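Local coordinates for bifunctional purine biosynthetic protein ADE5,7 (Cryptococcus neoformans var. grubii serotype A, PDB 7LVO) that catalyses the second and fifth steps of de novo purine biosynthesis, its N-terminal half, modelled here, being the ATP-dependent ligase that joins phosphoribosylamine to glycine, at residues I158-Q170 / A226-G238. Numbering follows the deposited sequence.
Sequences IPTAAFRSFTSTQ and AGDEVVVEEYLSG
F163-T167 and E229-E234 pair as antiparallel strands, 4.6 Å between axes, in the four-stranded sheet of the ATP-grasp domain; F163-T167 is an outermost strand, and E229-E234 lies between it and strand 188-192. R164/V232 and F166/V230 are hydrogen-bonded pairs, each exchanging two backbone bonds. E234 N to A162 O (2.9 Å) and S168 N to D228 O (2.7 Å) extend the ladder at its two ends, the latter bent to 130° at the hydrogen.

F166 and V232 share the face packed against helix 171-179. With CG beside its own backbone N (chi1 -57°), F166 turns its ring so that CE1 lies 4.0 Å from V232 CG2, while V230 CG1 touches F166 CB at 3.7 Å. The other face carries F163, S165 and E233, with helix 146-155 over F163 and S165. There E233 CB meets F163 CB at 3.6 Å, and the carboxylate continues to salt bridges with K150 and K191; E233 and K191 belong to the predicted ATP-binding region. S165 OG is buried against V231 CG2 with no polar partner in the model. Past the strands, L236 CD1 packs on A161 CB. At the end of the ladder one water accepts from A162 N and donates to E234 OE1 at 2.7 Å, while S185 holds E234 OE2.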
ATOM      1  N   ILE A 158      20.421  -2.582   7.994  1.00 30.63           N
ATOM      2  CA  ILE A 158      19.021  -2.989   8.072  1.00 24.68           C
ATOM      3  C   ILE A 158      18.911  -4.398   7.499  1.00 26.25           C
ATOM      4  O   ILE A 158      19.285  -4.609   6.334  1.00 24.98           O
ATOM      5  CB  ILE A 158      18.118  -2.004   7.316  1.00 34.54           C
ATOM      6  CG1 ILE A 158      18.214  -0.611   7.971  1.00 30.21           C
ATOM      7  CG2 ILE A 158      16.699  -2.499   7.297  1.00 23.70           C
ATOM      8  CD1 ILE A 158      17.709   0.532   7.113  1.00 29.09           C
ATOM      9  N   PRO A 159      18.414  -5.373   8.259  1.00 23.79           N
ATOM     10  CA  PRO A 159      18.450  -6.765   7.785  1.00 23.57           C
ATOM     11  C   PRO A 159      17.617  -6.974   6.528  1.00 31.72           C
ATOM     12  O   PRO A 159      16.420  -6.665   6.486  1.00 22.71           O
ATOM     13  CB  PRO A 159      17.894  -7.563   8.974  1.00 35.95           C
ATOM     14  CG  PRO A 159      17.112  -6.576   9.777  1.00 33.22           C
ATOM     15  CD  PRO A 159      17.827  -5.258   9.609  1.00 24.39           C
ATOM     16  N   THR A 160      18.264  -7.515   5.498  1.00 28.07           N
ATOM     17  CA  THR A 160      17.612  -7.785   4.225  1.00 31.45           C
ATOM     18  C   THR A 160      18.391  -8.892   3.522  1.00 29.70           C
ATOM     19  O   THR A 160      19.470  -9.292   3.957  1.00 29.09           O
ATOM     20  CB  THR A 160      17.533  -6.525   3.356  1.00 31.38           C
ATOM     21  OG1 THR A 160      16.728  -6.779   2.196  1.00 32.00           O
ATOM     22  CG2 THR A 160      18.924  -6.093   2.915  1.00 33.28           C
ATOM     23  N   ALA A 161      17.827  -9.381   2.422  1.00 32.09           N
ATOM     24  CA  ALA A 161      18.464 -10.465   1.683  1.00 31.33           C
ATOM     25  C   ALA A 161      19.728  -9.975   0.981  1.00 34.15           C
ATOM     26  O   ALA A 161      19.779  -8.851   0.466  1.00 29.88           O
ATOM     27  CB  ALA A 161      17.493 -11.049   0.658  1.00 36.57           C
ATOM     28  N   ALA A 162      20.757 -10.823   0.973  1.00 25.20           N
ATOM     29  CA  ALA A 162      21.961 -10.536   0.207  1.00 29.81           C
ATOM     30  C   ALA A 162      21.585 -10.181  -1.224  1.00 33.74           C
ATOM     31  O   ALA A 162      20.606 -10.697  -1.771  1.00 34.01           O
ATOM     32  CB  ALA A 162      22.905 -11.736   0.221  1.00 33.38           C
ATOM     33  N   PHE A 163      22.361  -9.284  -1.829  1.00 32.30           N
ATOM     34  CA  PHE A 163      21.981  -8.738  -3.125  1.00 32.10           C
ATOM     35  C   PHE A 163      23.190  -8.121  -3.812  1.00 33.48           C
ATOM     36  O   PHE A 163      24.238  -7.896  -3.203  1.00 29.03           O
ATOM     37  CB  PHE A 163      20.889  -7.674  -2.973  1.00 33.35           C
ATOM     38  CG  PHE A 163      21.406  -6.354  -2.466  1.00 31.19           C
ATOM     39  CD1 PHE A 163      21.577  -6.136  -1.109  1.00 39.96           C
ATOM     40  CD2 PHE A 163      21.740  -5.339  -3.345  1.00 33.09           C
ATOM     41  CE1 PHE A 163      22.059  -4.925  -0.642  1.00 34.24           C
ATOM     42  CE2 PHE A 163      22.220  -4.130  -2.884  1.00 31.47           C
ATOM     43  CZ  PHE A 163      22.377  -3.924  -1.532  1.00 33.08           C
ATOM     44  N   ARG A 164      23.015  -7.839  -5.102  1.00 34.88           N
ATOM     45  CA  ARG A 164      23.924  -6.994  -5.861  1.00 39.06           C
ATOM     46  C   ARG A 164      23.110  -6.330  -6.968  1.00 40.34           C
ATOM     47  O   ARG A 164      22.292  -6.983  -7.626  1.00 36.48           O
ATOM     48  CB  ARG A 164      25.093  -7.779  -6.457  1.00 52.10           C
ATOM     49  CG  ARG A 164      26.163  -8.191  -5.450  1.00 54.96           C
ATOM     50  CD  ARG A 164      26.795  -6.992  -4.735  1.00 58.54           C
ATOM     51  NE  ARG A 164      27.336  -6.002  -5.658  1.00 58.14           N
ATOM     52  CZ  ARG A 164      26.865  -4.768  -5.806  1.00 55.54           C
ATOM     53  NH1 ARG A 164      25.856  -4.316  -5.076  1.00 42.23           N
ATOM     54  NH2 ARG A 164      27.425  -3.965  -6.705  1.00 57.44           N
ATOM     55  N   SER A 165      23.333  -5.036  -7.165  1.00 40.73           N
ATOM     56  CA  SER A 165      22.605  -4.262  -8.158  1.00 40.35           C
ATOM     57  C   SER A 165      23.422  -4.142  -9.438  1.00 41.54           C
ATOM     58  O   SER A 165      24.655  -4.160  -9.416  1.00 35.03           O
ATOM     59  CB  SER A 165      22.268  -2.870  -7.623  1.00 36.66           C
ATOM     60  OG  SER A 165      21.334  -2.958  -6.563  1.00 43.51           O
ATOM     61  N   PHE A 166      22.714  -4.024 -10.559  1.00 42.27           N
ATOM     62  CA  PHE A 166      23.337  -3.935 -11.868  1.00 43.17           C
ATOM     63  C   PHE A 166      22.570  -2.941 -12.726  1.00 42.60           C
ATOM     64  O   PHE A 166      21.366  -2.745 -12.547  1.00 35.77           O
ATOM     65  CB  PHE A 166      23.367  -5.299 -12.577  1.00 47.24           C
ATOM     66  CG  PHE A 166      24.060  -6.377 -11.796  1.00 42.92           C
ATOM     67  CD1 PHE A 166      23.364  -7.133 -10.869  1.00 43.76           C
ATOM     68  CD2 PHE A 166      25.406  -6.637 -11.993  1.00 42.94           C
ATOM     69  CE1 PHE A 166      23.998  -8.127 -10.149  1.00 48.69           C
ATOM     70  CE2 PHE A 166      26.045  -7.633 -11.279  1.00 40.56           C
ATOM     71  CZ  PHE A 166      25.339  -8.378 -10.357  1.00 43.15           C
ATOM     72  N   THR A 167      23.277  -2.322 -13.661  1.00 44.67           N
ATOM     73  CA  THR A 167      22.669  -1.458 -14.662  1.00 47.77           C
ATOM     74  C   THR A 167      22.408  -2.256 -15.936  1.00 53.29           C
ATOM     75  O   THR A 167      22.917  -3.364 -16.122  1.00 51.78           O
ATOM     76  CB  THR A 167      23.564  -0.249 -14.961  1.00 55.23           C
ATOM     77  OG1 THR A 167      24.812  -0.697 -15.501  1.00 56.85           O
ATOM     78  CG2 THR A 167      23.814   0.554 -13.690  1.00 52.45           C
ATOM     79  N   SER A 168      21.600  -1.668 -16.822  1.00 61.33           N
ATOM     80  CA  SER A 168      21.234  -2.362 -18.055  1.00 58.75           C
ATOM     81  C   SER A 168      22.458  -2.705 -18.899  1.00 56.13           C
ATOM     82  O   SER A 168      22.448  -3.705 -19.627  1.00 59.11           O
ATOM     83  CB  SER A 168      20.251  -1.516 -18.864  1.00 56.04           C
ATOM     84  OG  SER A 168      20.808  -0.252 -19.176  1.00 73.37           O
ATOM     85  N   THR A 169      23.517  -1.897 -18.816  1.00 56.36           N
ATOM     86  CA  THR A 169      24.724  -2.162 -19.589  1.00 60.39           C
ATOM     87  C   THR A 169      25.597  -3.245 -18.969  1.00 60.77           C
ATOM     88  O   THR A 169      26.479  -3.777 -19.652  1.00 59.56           O
ATOM     89  CB  THR A 169      25.546  -0.880 -19.749  1.00 62.45           C
ATOM     90  OG1 THR A 169      25.916  -0.382 -18.457  1.00 59.12           O
ATOM     91  CG2 THR A 169      24.739   0.180 -20.490  1.00 53.86           C
ATOM     92  N   GLN A 170      25.375  -3.583 -17.698  1.00 63.04           N
ATOM     93  CA  GLN A 170      26.138  -4.620 -17.014  1.00 55.77           C
ATOM     94  C   GLN A 170      25.497  -5.997 -17.139  1.00 54.11           C
ATOM     95  O   GLN A 170      25.590  -6.811 -16.209  1.00 53.14           O
ATOM     96  CB  GLN A 170      26.317  -4.244 -15.543  1.00 51.94           C
ATOM     97  CG  GLN A 170      27.105  -2.962 -15.326  1.00 46.07           C
ATOM     98  CD  GLN A 170      27.138  -2.529 -13.874  1.00 50.14           C
ATOM     99  OE1 GLN A 170      26.220  -2.816 -13.108  1.00 55.24           O
ATOM    100  NE2 GLN A 170      28.206  -1.839 -13.486  1.00 59.15           N
ATOM    101  N   ALA A 226      11.929   0.787 -16.316  1.00 48.57           N
ATOM    102  CA  ALA A 226      12.065   0.197 -14.988  1.00 54.70           C
ATOM    103  C   ALA A 226      13.247  -0.759 -14.921  1.00 54.65           C
ATOM    104  O   ALA A 226      13.878  -0.893 -13.867  1.00 43.30           O
ATOM    105  CB  ALA A 226      10.773  -0.527 -14.596  1.00 52.82           C
ATOM    106  N   GLY A 227      13.561  -1.427 -16.030  1.00 52.24           N
ATOM    107  CA  GLY A 227      14.677  -2.341 -16.111  1.00 48.58           C
ATOM    108  C   GLY A 227      16.024  -1.707 -16.366  1.00 53.17           C
ATOM    109  O   GLY A 227      17.000  -2.431 -16.574  1.00 54.49           O
ATOM    110  N   ASP A 228      16.112  -0.374 -16.367  1.00 51.00           N
ATOM    111  CA  ASP A 228      17.407   0.276 -16.539  1.00 54.33           C
ATOM    112  C   ASP A 228      18.399  -0.177 -15.476  1.00 54.09           C
ATOM    113  O   ASP A 228      19.613  -0.178 -15.716  1.00 46.95           O
ATOM    114  CB  ASP A 228      17.242   1.797 -16.501  1.00 60.45           C
ATOM    115  CG  ASP A 228      16.443   2.326 -17.677  1.00 64.86           C
ATOM    116  OD1 ASP A 228      15.981   1.506 -18.499  1.00 64.51           O
ATOM    117  OD2 ASP A 228      16.275   3.560 -17.779  1.00 68.61           O
ATOM    118  N   GLU A 229      17.904  -0.554 -14.299  1.00 49.80           N
ATOM    119  CA  GLU A 229      18.705  -1.178 -13.256  1.00 47.54           C
ATOM    120  C   GLU A 229      17.948  -2.394 -12.742  1.00 47.79           C
ATOM    121  O   GLU A 229      16.713  -2.433 -12.767  1.00 43.80           O
ATOM    122  CB  GLU A 229      19.006  -0.207 -12.113  1.00 41.97           C
ATOM    123  CG  GLU A 229      19.883   0.967 -12.521  1.00 59.12           C
ATOM    124  CD  GLU A 229      20.045   1.991 -11.411  1.00 66.81           C
ATOM    125  OE1 GLU A 229      19.275   1.933 -10.429  1.00 61.29           O
ATOM    126  OE2 GLU A 229      20.943   2.854 -11.520  1.00 64.28           O
ATOM    127  N   VAL A 230      18.697  -3.392 -12.276  1.00 34.13           N
ATOM    128  CA  VAL A 230      18.127  -4.654 -11.828  1.00 34.35           C
ATOM    129  C   VAL A 230      18.780  -5.054 -10.512  1.00 34.27           C
ATOM    130  O   VAL A 230      19.988  -4.866 -10.323  1.00 36.79           O
ATOM    131  CB  VAL A 230      18.310  -5.763 -12.888  1.00 38.38           C
ATOM    132  CG1 VAL A 230      19.785  -6.029 -13.139  1.00 43.57           C
ATOM    133  CG2 VAL A 230      17.601  -7.040 -12.452  1.00 47.33           C
ATOM    134  N   VAL A 231      17.978  -5.604  -9.606  1.00 28.14           N
ATOM    135  CA  VAL A 231      18.448  -6.109  -8.324  1.00 34.52           C
ATOM    136  C   VAL A 231      18.364  -7.629  -8.351  1.00 34.74           C
ATOM    137  O   VAL A 231      17.311  -8.194  -8.669  1.00 36.76           O
ATOM    138  CB  VAL A 231      17.624  -5.539  -7.157  1.00 37.64           C
ATOM    139  CG1 VAL A 231      17.956  -6.277  -5.867  1.00 35.60           C
ATOM    140  CG2 VAL A 231      17.871  -4.048  -7.003  1.00 33.59           C
ATOM    141  N   VAL A 232      19.472  -8.287  -8.017  1.00 31.00           N
ATOM    142  CA  VAL A 232      19.536  -9.736  -7.886  1.00 31.37           C
ATOM    143  C   VAL A 232      19.823 -10.038  -6.423  1.00 29.57           C
ATOM    144  O   VAL A 232      20.886  -9.671  -5.907  1.00 33.15           O
ATOM    145  CB  VAL A 232      20.612 -10.347  -8.797  1.00 37.36           C
ATOM    146  CG1 VAL A 232      20.622 -11.857  -8.669  1.00 29.45           C
ATOM    147  CG2 VAL A 232      20.384  -9.924 -10.243  1.00 37.77           C
ATOM    148  N   GLU A 233      18.878 -10.704  -5.758  1.00 28.61           N
ATOM    149  CA  GLU A 233      18.991 -10.949  -4.326  1.00 36.71           C
ATOM    150  C   GLU A 233      18.562 -12.370  -4.003  1.00 35.52           C
ATOM    151  O   GLU A 233      17.902 -13.042  -4.799  1.00 32.32           O
ATOM    152  CB  GLU A 233      18.149  -9.950  -3.520  1.00 28.33           C
ATOM    153  CG  GLU A 233      16.665 -10.041  -3.785  1.00 31.55           C
ATOM    154  CD  GLU A 233      15.870  -9.029  -2.982  1.00 36.88           C
ATOM    155  OE1 GLU A 233      16.390  -7.922  -2.749  1.00 32.84           O
ATOM    156  OE2 GLU A 233      14.728  -9.352  -2.585  1.00 29.11           O
ATOM    157  N   GLU A 234      18.942 -12.816  -2.809  1.00 36.22           N
ATOM    158  CA  GLU A 234      18.671 -14.184  -2.392  1.00 42.70           C
ATOM    159  C   GLU A 234      17.179 -14.406  -2.177  1.00 40.60           C
ATOM    160  O   GLU A 234      16.479 -13.559  -1.613  1.00 32.23           O
ATOM    161  CB  GLU A 234      19.435 -14.503  -1.105  1.00 43.17           C
ATOM    162  CG  GLU A 234      19.299 -15.945  -0.640  1.00 47.18           C
ATOM    163  CD  GLU A 234      20.149 -16.247   0.581  1.00 46.07           C
ATOM    164  OE1 GLU A 234      20.818 -15.324   1.086  1.00 44.56           O
ATOM    165  OE2 GLU A 234      20.144 -17.406   1.036  1.00 59.11           O
ATOM    166  N   TYR A 235      16.695 -15.557  -2.633  1.00 39.91           N
ATOM    167  CA  TYR A 235      15.317 -15.965  -2.394  1.00 43.53           C
ATOM    168  C   TYR A 235      15.193 -16.471  -0.962  1.00 46.22           C
ATOM    169  O   TYR A 235      15.864 -17.437  -0.579  1.00 44.25           O
ATOM    170  CB  TYR A 235      14.900 -17.044  -3.391  1.00 45.58           C
ATOM    171  CG  TYR A 235      13.529 -17.627  -3.139  1.00 43.44           C
ATOM    172  CD1 TYR A 235      12.393 -17.048  -3.684  1.00 43.40           C
ATOM    173  CD2 TYR A 235      13.372 -18.766  -2.360  1.00 56.07           C
ATOM    174  CE1 TYR A 235      11.139 -17.582  -3.459  1.00 51.64           C
ATOM    175  CE2 TYR A 235      12.121 -19.308  -2.127  1.00 52.47           C
ATOM    176  CZ  TYR A 235      11.009 -18.712  -2.678  1.00 52.03           C
ATOM    177  OH  TYR A 235       9.761 -19.252  -2.448  1.00 51.10           O
ATOM    178  N   LEU A 236      14.342 -15.823  -0.175  1.00 43.23           N
ATOM    179  CA  LEU A 236      14.147 -16.183   1.221  1.00 49.22           C
ATOM    180  C   LEU A 236      12.827 -16.925   1.398  1.00 48.12           C
ATOM    181  O   LEU A 236      11.870 -16.722   0.645  1.00 50.15           O
ATOM    182  CB  LEU A 236      14.168 -14.938   2.110  1.00 39.57           C
ATOM    183  CG  LEU A 236      15.443 -14.098   2.060  1.00 40.32           C
ATOM    184  CD1 LEU A 236      15.325 -12.893   2.994  1.00 34.95           C
ATOM    185  CD2 LEU A 236      16.662 -14.931   2.407  1.00 35.13           C
ATOM    186  N   SER A 237      12.788 -17.790   2.407  1.00 42.35           N
ATOM    187  CA  SER A 237      11.616 -18.589   2.721  1.00 44.67           C
ATOM    188  C   SER A 237      11.065 -18.184   4.080  1.00 34.48           C
ATOM    189  O   SER A 237      11.825 -17.949   5.025  1.00 39.96           O
ATOM    190  CB  SER A 237      11.958 -20.083   2.719  1.00 51.17           C
ATOM    191  OG  SER A 237      12.471 -20.487   1.462  1.00 52.29           O
ATOM    192  N   GLY A 238       9.742 -18.117   4.175  1.00 31.97           N
ATOM    193  CA  GLY A 238       9.082 -17.758   5.406  1.00 41.75           C
ATOM    194  C   GLY A 238       7.820 -16.958   5.161  1.00 34.13           C
ATOM    195  O   GLY A 238       7.598 -16.439   4.064  1.00 33.94           O
TER
HETATM  196  O   HOH W   1      20.132 -13.197   2.638  1.00 39.75           O